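Phosphoglycerate dehydrogenase (Lactobacillus plantarum, PDB 3EVT) probably catalyses the NAD-dependent oxidation of 3-phospho-D-glycerate to 3-phosphooxypyruvate, as a member of the D-isomer specific 2-hydroxyacid dehydrogenases. Local coordinates at residues Lys78-Ala82 and Ala83-Val87; Glu178-Phe182 and Thr183-Asp187. All blocks are in the same frame, centred on the assembly; numbering follows the deposited sequence.

Contact 1: Lys78-Ala82 and Ala83-Val87; sequences KALQA and AGVVV
Leu80 O, in the last turn of helix 77-82, takes two N-H groups: a sound bond of 2.8 Å from Val85 N and a weak one from Ala83 N. The Val85 donor lies tilted 23° from the carbonyl plane. Ala83 N has its better acceptor one residue earlier, at Ala79 O, 2.8 Å away and nearly on the line of the C=O bond, which completes the final helical turn. Gly84 N reaches back to Gln81 O over 2.9 Å, standing 70° out of the plane of that carbonyl. Gly84, at positive phi, is the first residue to leave the helix, and with two bonds returning to the last turn this is a Schellman motif: Leu80 O and Gln81 O, which have lost their helical i+4 donors, are served by Val85 N and Gly84 N.

The motif also brings an apolar pair together. Leu80 CD2 rests 3.7 Å from Val85 CB and also meets Val85 CG1, the side chains meeting at a slant. Val85 CG1 is anti to the backbone N (chi1 180°), which sets it next to that methyl. The other leucine methyl, CD1, stands 4.2 Å from Val87 CG2, extending the apolar seam into the strand.

Both Leu80 and Val85 are buried: the leucine packs on Leu55 of helix 50-56, the valine on Val65. Within the beta-alpha-beta unit of strand 64-66, helix 77-82 and strand 86-88, the cap is the return from helix to strand; Val86 is backbone-bonded to Val65 of strand 64-66 and to Lys63 just before it, Val87 to Val310.

Contact 2: Glu178-Phe182 and Thr183-Asp187; sequences ETVAF and TATAD
Ala181 O receives the backbone N-H of Ala184 at 2.8 Å, a fairly straight bond (155° at the hydrogen) that closes a type I beta turn, Ala181-Ala184, where strand 178-181 ends. The donor sits above the carbonyl plane, 51° out of it. Two methyl groups also border this oxygen: Ala184 CB is 3.6 Å from it and Thr185 CG2 3.7 Å, so it meets carbon as well as its N-H partner.

Beside the turn, Val180 points its side chain toward the segment 183-187. Its CG2 meets Thr185 CG2 at 3.8 Å, the two side chains crossing at about a right angle, while its CB lies 3.8 Å from Ala184 O. Val180 CG1 is anti to the carbonyl carbon (chi1 -61°), which puts CG2 between the backbone N and the carbonyl carbon, the side from which the threonine methyl is met. Thr185 in turn has CG2 anti to its own carbonyl carbon, and the methyl thereby spans the carbonyl oxygens of Ala181 and Phe182, lying 3.7 Å from Phe182 O.

One shell further out, Val166 of strand 162-167 is a shared neighbour of Val180, Phe182 and Thr185. Phe182 also packs on Thr168 and Leu199, near but not touching the glycines of a probable Rossmann-type GxGxxG pattern. Backbone bonds from Val180 to Gly165 and Asn167 hold its strand alongside 162-167. The turn thus leads from strand 178-181, outermost of the parallel sheet within the chain, into helix 186-191, a strand-to-helix connection within the Rossmann-type NAD-binding region.

Overall arrangement
The two contacts illustrate opposite junctions of alpha/beta architecture: contact 1 passes from helix to strand, contact 2 from strand to helix. They come in series along the chain, 78-87 well before 178-187, and belong to different parallel sheets. Strand 86-88 is outermost in the five-stranded sheet; strand 178-181 is outermost in the seven-stranded one, whose strands belong to the NAD-binding region. Their centres lie 42 Å apart and their nearest atoms about 26 Å, without touching. Each leads into or out of the outermost strand of its sheet, as counted within the chain, consistent with the two-domain build of this dehydrogenase family, in which substrate and cofactor meet between the domains.

Contact 1: Lys78-Ala82 and Ala83-Val87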
loop_
_atom_site.group_PDB
_atom_site.type_symbol
_atom_site.label_atom_id
_atom_site.label_comp_id
_atom_site.label_asym_id
_atom_site.label_seq_id
_atom_site.Cartn_x
_atom_site.Cartn_y
_atom_site.Cartn_z
ATOM N N LYS A 78 5.688 -35.271 2.081
ATOM C CA LYS A 78 4.941 -36.113 3.028
ATOM C C LYS A 78 5.560 -36.148 4.425
ATOM O O LYS A 78 4.846 -36.051 5.399
ATOM C CB LYS A 78 4.712 -37.538 2.488
ATOM N N ALA A 79 6.870 -36.282 4.531
ATOM C CA ALA A 79 7.506 -36.183 5.837
ATOM C C ALA A 79 7.223 -34.836 6.559
ATOM O O ALA A 79 6.833 -34.809 7.740
ATOM C CB ALA A 79 9.013 -36.445 5.725
ATOM N N LEU A 80 7.395 -33.728 5.827
ATOM C CA LEU A 80 7.197 -32.368 6.353
ATOM C C LEU A 80 5.786 -32.179 6.899
ATOM O O LEU A 80 5.590 -31.696 8.006
ATOM C CB LEU A 80 7.499 -31.340 5.256
ATOM C CG LEU A 80 8.983 -31.294 4.911
ATOM C CD1 LEU A 80 9.213 -30.693 3.544
ATOM C CD2 LEU A 80 9.764 -30.564 6.000
ATOM N N GLN A 81 4.796 -32.594 6.134
ATOM C CA GLN A 81 3.455 -32.523 6.610
ATOM C C GLN A 81 3.292 -33.414 7.852
ATOM O O GLN A 81 2.662 -33.016 8.842
ATOM C CB GLN A 81 2.512 -32.953 5.489
ATOM C CG GLN A 81 1.054 -33.119 5.889
ATOM C CD GLN A 81 0.131 -32.662 4.774
ATOM O OE1 GLN A 81 -0.825 -31.898 5.001
ATOM N NE2 GLN A 81 0.436 -33.089 3.545
ATOM N N ALA A 82 3.857 -34.619 7.810
ATOM C CA ALA A 82 3.629 -35.567 8.899
ATOM C C ALA A 82 4.256 -35.038 10.176
ATOM O O ALA A 82 3.744 -35.232 11.281
ATOM C CB ALA A 82 4.185 -36.966 8.550
ATOM N N ALA A 83 5.359 -34.327 10.035
ATOM C CA ALA A 83 6.023 -33.845 11.208
ATOM C C ALA A 83 5.462 -32.477 11.561
ATOM O O ALA A 83 5.888 -31.863 12.538
ATOM C CB ALA A 83 7.506 -33.776 10.965
ATOM N N GLY A 84 4.505 -31.981 10.780
ATOM C CA GLY A 84 3.938 -30.639 11.062
ATOM C C GLY A 84 4.868 -29.448 10.751
ATOM O O GLY A 84 4.694 -28.350 11.285
ATOM N N VAL A 85 5.854 -29.654 9.884
ATOM C CA VAL A 85 6.736 -28.563 9.517
ATOM C C VAL A 85 6.072 -27.565 8.570
ATOM O O VAL A 85 5.485 -27.975 7.588
ATOM C CB VAL A 85 8.027 -29.092 8.927
ATOM C CG1 VAL A 85 8.925 -27.876 8.542
ATOM C CG2 VAL A 85 8.699 -29.976 9.988
ATOM N N VAL A 86 6.136 -26.265 8.894
ATOM C CA VAL A 86 5.692 -25.226 7.934
ATOM C C VAL A 86 6.815 -24.886 6.950
ATOM O O VAL A 86 7.973 -24.897 7.314
ATOM C CB VAL A 86 5.046 -23.918 8.595
ATOM C CG1 VAL A 86 3.767 -24.275 9.437
ATOM C CG2 VAL A 86 6.034 -23.093 9.378
ATOM N N VAL A 87 6.444 -24.637 5.695
ATOM C CA VAL A 87 7.397 -24.297 4.651
ATOM C C VAL A 87 6.952 -23.029 3.909
ATOM O O VAL A 87 5.764 -22.822 3.667
ATOM C CB VAL A 87 7.572 -25.472 3.645
ATOM C CG1 VAL A 87 8.680 -25.165 2.645
ATOM C CG2 VAL A 87 7.872 -26.755 4.401
#

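Contact 2: Glu178-Phe182 and Thr183-Asp187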
loop_
_atom_site.group_PDB
_atom_site.type_symbol
_atom_site.label_atom_id
_atom_site.label_comp_id
_atom_site.label_asym_id
_atom_site.label_seq_id
_atom_site.Cartn_x
_atom_site.Cartn_y
_atom_site.Cartn_z
ATOM N N GLU A 178 -13.563 -8.390 -9.449
ATOM C CA GLU A 178 -14.330 -8.829 -10.588
ATOM C C GLU A 178 -13.362 -8.934 -11.717
ATOM O O GLU A 178 -12.407 -8.180 -11.735
ATOM C CB GLU A 178 -15.355 -7.774 -11.042
ATOM C CG GLU A 178 -16.145 -7.081 -9.963
ATOM C CD GLU A 178 -17.021 -5.944 -10.534
ATOM O OE1 GLU A 178 -17.518 -6.087 -11.676
ATOM O OE2 GLU A 178 -17.190 -4.897 -9.859
ATOM N N THR A 179 -13.644 -9.813 -12.685
ATOM C CA THR A 179 -12.872 -9.864 -13.926
ATOM C C THR A 179 -13.817 -9.771 -15.129
ATOM O O THR A 179 -14.973 -10.147 -15.024
ATOM C CB THR A 179 -12.096 -11.161 -14.036
ATOM O OG1 THR A 179 -13.005 -12.227 -13.871
ATOM C CG2 THR A 179 -11.090 -11.271 -12.928
ATOM N N VAL A 180 -13.323 -9.266 -16.260
ATOM C CA VAL A 180 -14.106 -9.212 -17.477
ATOM C C VAL A 180 -13.288 -9.690 -18.662
ATOM O O VAL A 180 -12.063 -9.654 -18.634
ATOM C CB VAL A 180 -14.600 -7.791 -17.778
ATOM C CG1 VAL A 180 -15.499 -7.275 -16.646
ATOM C CG2 VAL A 180 -13.436 -6.860 -18.059
ATOM N N ALA A 181 -13.981 -10.126 -19.712
ATOM C CA ALA A 181 -13.347 -10.510 -20.972
ATOM C C ALA A 181 -13.009 -9.255 -21.764
ATOM O O ALA A 181 -13.656 -8.244 -21.601
ATOM C CB ALA A 181 -14.301 -11.408 -21.785
ATOM N N PHE A 182 -12.009 -9.312 -22.631
ATOM C CA PHE A 182 -11.676 -8.150 -23.493
ATOM C C PHE A 182 -12.857 -7.483 -24.196
ATOM O O PHE A 182 -12.853 -6.265 -24.428
ATOM C CB PHE A 182 -10.638 -8.532 -24.546
ATOM C CG PHE A 182 -9.274 -8.834 -23.977
ATOM C CD1 PHE A 182 -8.407 -7.806 -23.640
ATOM C CD2 PHE A 182 -8.859 -10.142 -23.777
ATOM C CE1 PHE A 182 -7.165 -8.064 -23.124
ATOM C CE2 PHE A 182 -7.597 -10.414 -23.268
ATOM C CZ PHE A 182 -6.750 -9.372 -22.935
ATOM N N THR A 183 -13.863 -8.281 -24.539
ATOM C CA THR A 183 -14.965 -7.829 -25.384
ATOM C C THR A 183 -15.977 -7.158 -24.498
ATOM O O THR A 183 -16.921 -6.531 -24.985
ATOM C CB THR A 183 -15.594 -9.016 -26.203
ATOM O OG1 THR A 183 -15.912 -10.114 -25.328
ATOM C CG2 THR A 183 -14.577 -9.531 -27.238
ATOM N N ALA A 184 -15.753 -7.262 -23.190
ATOM C CA ALA A 184 -16.771 -6.845 -22.192
ATOM C C ALA A 184 -16.342 -5.690 -21.267
ATOM O O ALA A 184 -16.705 -5.673 -20.089
ATOM C CB ALA A 184 -17.231 -8.094 -21.353
ATOM N N THR A 185 -15.596 -4.722 -21.795
ATOM C CA THR A 185 -14.904 -3.713 -20.947
ATOM C C THR A 185 -15.496 -2.316 -20.876
ATOM O O THR A 185 -15.000 -1.469 -20.107
ATOM C CB THR A 185 -13.393 -3.474 -21.351
ATOM O OG1 THR A 185 -13.295 -3.096 -22.732
ATOM C CG2 THR A 185 -12.548 -4.708 -21.108
ATOM N N ALA A 186 -16.521 -2.050 -21.689
ATOM C CA ALA A 186 -17.102 -0.717 -21.757
ATOM C C ALA A 186 -17.526 -0.185 -20.388
ATOM O O ALA A 186 -17.347 0.987 -20.112
ATOM C CB ALA A 186 -18.263 -0.669 -22.728
ATOM N N ASP A 187 -18.125 -1.014 -19.541
ATOM C CA ASP A 187 -18.624 -0.501 -18.265
ATOM C C ASP A 187 -17.495 -0.146 -17.285
ATOM O O ASP A 187 -17.540 0.889 -16.613
ATOM C CB ASP A 187 -19.571 -1.490 -17.639
ATOM C CG ASP A 187 -20.909 -1.526 -18.358
ATOM O OD1 ASP A 187 -21.457 -0.435 -18.660
ATOM O OD2 ASP A 187 -21.422 -2.628 -18.593
#